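Local structure of parahox neighbor (Phaeodactylum tricornutum CCAP 1055/1, 5Z5M) at residues Tyr119-Phe125 with Pro151-Phe155. The protein probably catalyses the last two steps from urate to (S)-allantoin, hydrolysing 5-hydroxyisourate and then decarboxylating OHCU stereoselectively. Sequence-based numbering, arbitrary orientation.
Sequences YRDQCGF and PEQEF
Glu154 reaches from the first turn of helix 151-173 to Tyr119 near the end of helix 106-123. Its CB lies 3.8 Å from Cys123 SG and 3.5 Å from Tyr119 OH. CG, set beside the backbone N by chi1 of -84°, runs along the phenol end, 3.9 Å from Tyr119 CE1. A bend at chi2 then brings the carboxylate to the ring edge, where OE1 lies in the ring plane and accepts a very short hydrogen bond from Tyr119 OH (2.5 Å). The carboxylate plane is turned 77° from the ring. OE1 also forms a salt bridge with Arg146, and OE2 bonds His149 ND1, which accounts for both oxygens of this buried acid. A phenylalanine in place of Tyr119 would probably leave Glu154 OE1 without its hydroxyl donor and the carboxylate less firmly fixed, although its bonds to Arg146 and His149 could remain.

Cys123 lies between the rings of Tyr119 and Phe125: its SG sits over one face of Tyr119, offset toward the rim, while its CB stands above the centre of Phe125. Phe125 points its CZ at the helix backbone, 3.6 Å from Phe155 N, and its CE1 meets the edge of the Phe155 ring at CD1 (3.9 Å), the two side chains crossing at about a right angle. Pro151 CG rests 3.5 Å from Gln122 O. The axes of helix segments 119-123 and 151-155 approach to 10.5 Å at an angle of 106°: the C-terminal end of helix 106-123 meets the N-terminal turn of helix 151-173 nearly crosswise within the all-helical OHCU decarboxylase domain, with a buried tyrosine-glutamate-arginine network beside an aromatic cluster.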
loop_
_atom_site.group_PDB
_atom_site.type_symbol
_atom_site.label_atom_id
_atom_site.label_comp_id
_atom_site.label_asym_id
_atom_site.label_seq_id
_atom_site.Cartn_x
_atom_site.Cartn_y
_atom_site.Cartn_z
ATOM N N TYR A 119 -18.798 -30.113 13.579
ATOM C CA TYR A 119 -18.620 -29.800 12.160
ATOM C C TYR A 119 -19.247 -30.855 11.252
ATOM O O TYR A 119 -20.037 -30.534 10.368
ATOM C CB TYR A 119 -17.139 -29.662 11.821
ATOM C CG TYR A 119 -16.873 -29.191 10.399
ATOM C CD1 TYR A 119 -16.610 -27.854 10.133
ATOM C CD2 TYR A 119 -16.883 -30.083 9.329
ATOM C CE1 TYR A 119 -16.359 -27.413 8.848
ATOM C CE2 TYR A 119 -16.636 -29.648 8.033
ATOM C CZ TYR A 119 -16.378 -28.313 7.801
ATOM O OH TYR A 119 -16.127 -27.868 6.522
ATOM N N ARG A 120 -18.887 -32.113 11.475
ATOM C CA ARG A 120 -19.380 -33.183 10.622
ATOM C C ARG A 120 -20.889 -33.351 10.770
ATOM O O ARG A 120 -21.583 -33.645 9.794
ATOM C CB ARG A 120 -18.664 -34.499 10.933
ATOM C CG ARG A 120 -19.262 -35.683 10.195
ATOM C CD ARG A 120 -18.200 -36.550 9.557
ATOM N NE ARG A 120 -18.749 -37.309 8.436
ATOM C CZ ARG A 120 -18.059 -38.186 7.719
ATOM N NH1 ARG A 120 -16.787 -38.422 8.009
ATOM N NH2 ARG A 120 -18.641 -38.829 6.714
ATOM N N ASP A 121 -21.388 -33.149 11.987
ATOM C CA ASP A 121 -22.821 -33.227 12.265
ATOM C C ASP A 121 -23.617 -32.265 11.401
ATOM O O ASP A 121 -24.628 -32.636 10.808
ATOM C CB ASP A 121 -23.114 -32.924 13.741
ATOM C CG ASP A 121 -22.604 -34.000 14.676
ATOM O OD1 ASP A 121 -22.348 -35.127 14.203
ATOM O OD2 ASP A 121 -22.465 -33.718 15.888
ATOM N N GLN A 122 -23.156 -31.025 11.331
ATOM C CA GLN A 122 -23.944 -29.979 10.700
ATOM C C GLN A 122 -23.670 -29.870 9.199
ATOM O O GLN A 122 -24.501 -29.350 8.457
ATOM C CB GLN A 122 -23.687 -28.635 11.390
ATOM C CG GLN A 122 -22.233 -28.210 11.428
ATOM C CD GLN A 122 -21.966 -27.128 12.468
ATOM O OE1 GLN A 122 -22.499 -27.166 13.579
ATOM N NE2 GLN A 122 -21.141 -26.155 12.107
ATOM N N CYS A 123 -22.521 -30.375 8.753
ATOM C CA CYS A 123 -22.125 -30.244 7.346
ATOM C C CYS A 123 -22.424 -31.470 6.478
ATOM O O CYS A 123 -22.660 -31.340 5.276
ATOM C CB CYS A 123 -20.632 -29.921 7.252
ATOM S SG CYS A 123 -20.251 -28.209 7.617
ATOM N N GLY A 124 -22.397 -32.656 7.076
ATOM C CA GLY A 124 -22.648 -33.876 6.333
ATOM C C GLY A 124 -21.397 -34.446 5.691
ATOM O O GLY A 124 -21.452 -35.465 5.003
ATOM N N PHE A 125 -20.268 -33.778 5.910
ATOM C CA PHE A 125 -18.971 -34.255 5.433
ATOM C C PHE A 125 -17.904 -33.886 6.467
ATOM O O PHE A 125 -18.124 -32.995 7.285
ATOM C CB PHE A 125 -18.637 -33.673 4.049
ATOM C CG PHE A 125 -18.841 -32.188 3.945
ATOM C CD1 PHE A 125 -20.038 -31.672 3.480
ATOM C CD2 PHE A 125 -17.834 -31.308 4.315
ATOM C CE1 PHE A 125 -20.233 -30.309 3.384
ATOM C CE2 PHE A 125 -18.021 -29.945 4.224
ATOM C CZ PHE A 125 -19.224 -29.442 3.758
ATOM N N PRO A 151 -23.470 -24.747 5.885
ATOM C CA PRO A 151 -22.987 -25.919 5.147
ATOM C C PRO A 151 -22.636 -25.607 3.689
ATOM O O PRO A 151 -21.709 -26.218 3.163
ATOM C CB PRO A 151 -24.164 -26.895 5.232
ATOM C CG PRO A 151 -24.915 -26.476 6.452
ATOM C CD PRO A 151 -24.796 -24.982 6.483
ATOM N N GLU A 152 -23.339 -24.670 3.057
ATOM C CA GLU A 152 -23.077 -24.374 1.653
ATOM C C GLU A 152 -21.780 -23.595 1.480
ATOM O O GLU A 152 -21.093 -23.752 0.471
ATOM C CB GLU A 152 -24.239 -23.607 1.010
ATOM C CG GLU A 152 -24.565 -22.263 1.644
ATOM C CD GLU A 152 -25.582 -22.377 2.765
ATOM O OE1 GLU A 152 -25.911 -23.517 3.164
ATOM O OE2 GLU A 152 -26.063 -21.325 3.242
ATOM N N GLN A 153 -21.436 -22.758 2.455
ATOM C CA GLN A 153 -20.141 -22.095 2.413
ATOM C C GLN A 153 -19.046 -23.131 2.628
ATOM O O GLN A 153 -18.038 -23.129 1.927
ATOM C CB GLN A 153 -20.020 -20.986 3.462
ATOM C CG GLN A 153 -18.661 -20.283 3.391
ATOM C CD GLN A 153 -18.488 -19.181 4.417
ATOM O OE1 GLN A 153 -19.442 -18.779 5.084
ATOM N NE2 GLN A 153 -17.263 -18.682 4.545
ATOM N N GLU A 154 -19.254 -24.016 3.596
ATOM C CA GLU A 154 -18.248 -25.019 3.924
ATOM C C GLU A 154 -18.075 -26.066 2.833
ATOM O O GLU A 154 -17.005 -26.657 2.708
ATOM C CB GLU A 154 -18.586 -25.698 5.248
ATOM C CG GLU A 154 -18.082 -24.906 6.437
ATOM C CD GLU A 154 -16.617 -24.507 6.270
ATOM O OE1 GLU A 154 -15.755 -25.413 6.234
ATOM O OE2 GLU A 154 -16.329 -23.298 6.161
ATOM N N PHE A 155 -19.126 -26.299 2.051
ATOM C CA PHE A 155 -19.043 -27.228 0.928
ATOM C C PHE A 155 -18.029 -26.710 -0.094
ATOM O O PHE A 155 -17.215 -27.469 -0.614
ATOM C CB PHE A 155 -20.420 -27.422 0.287
ATOM C CG PHE A 155 -20.447 -28.461 -0.802
ATOM C CD1 PHE A 155 -20.458 -29.810 -0.491
ATOM C CD2 PHE A 155 -20.482 -28.087 -2.135
ATOM C CE1 PHE A 155 -20.489 -30.768 -1.488
ATOM C CE2 PHE A 155 -20.519 -29.039 -3.138
ATOM C CZ PHE A 155 -20.522 -30.381 -2.815
#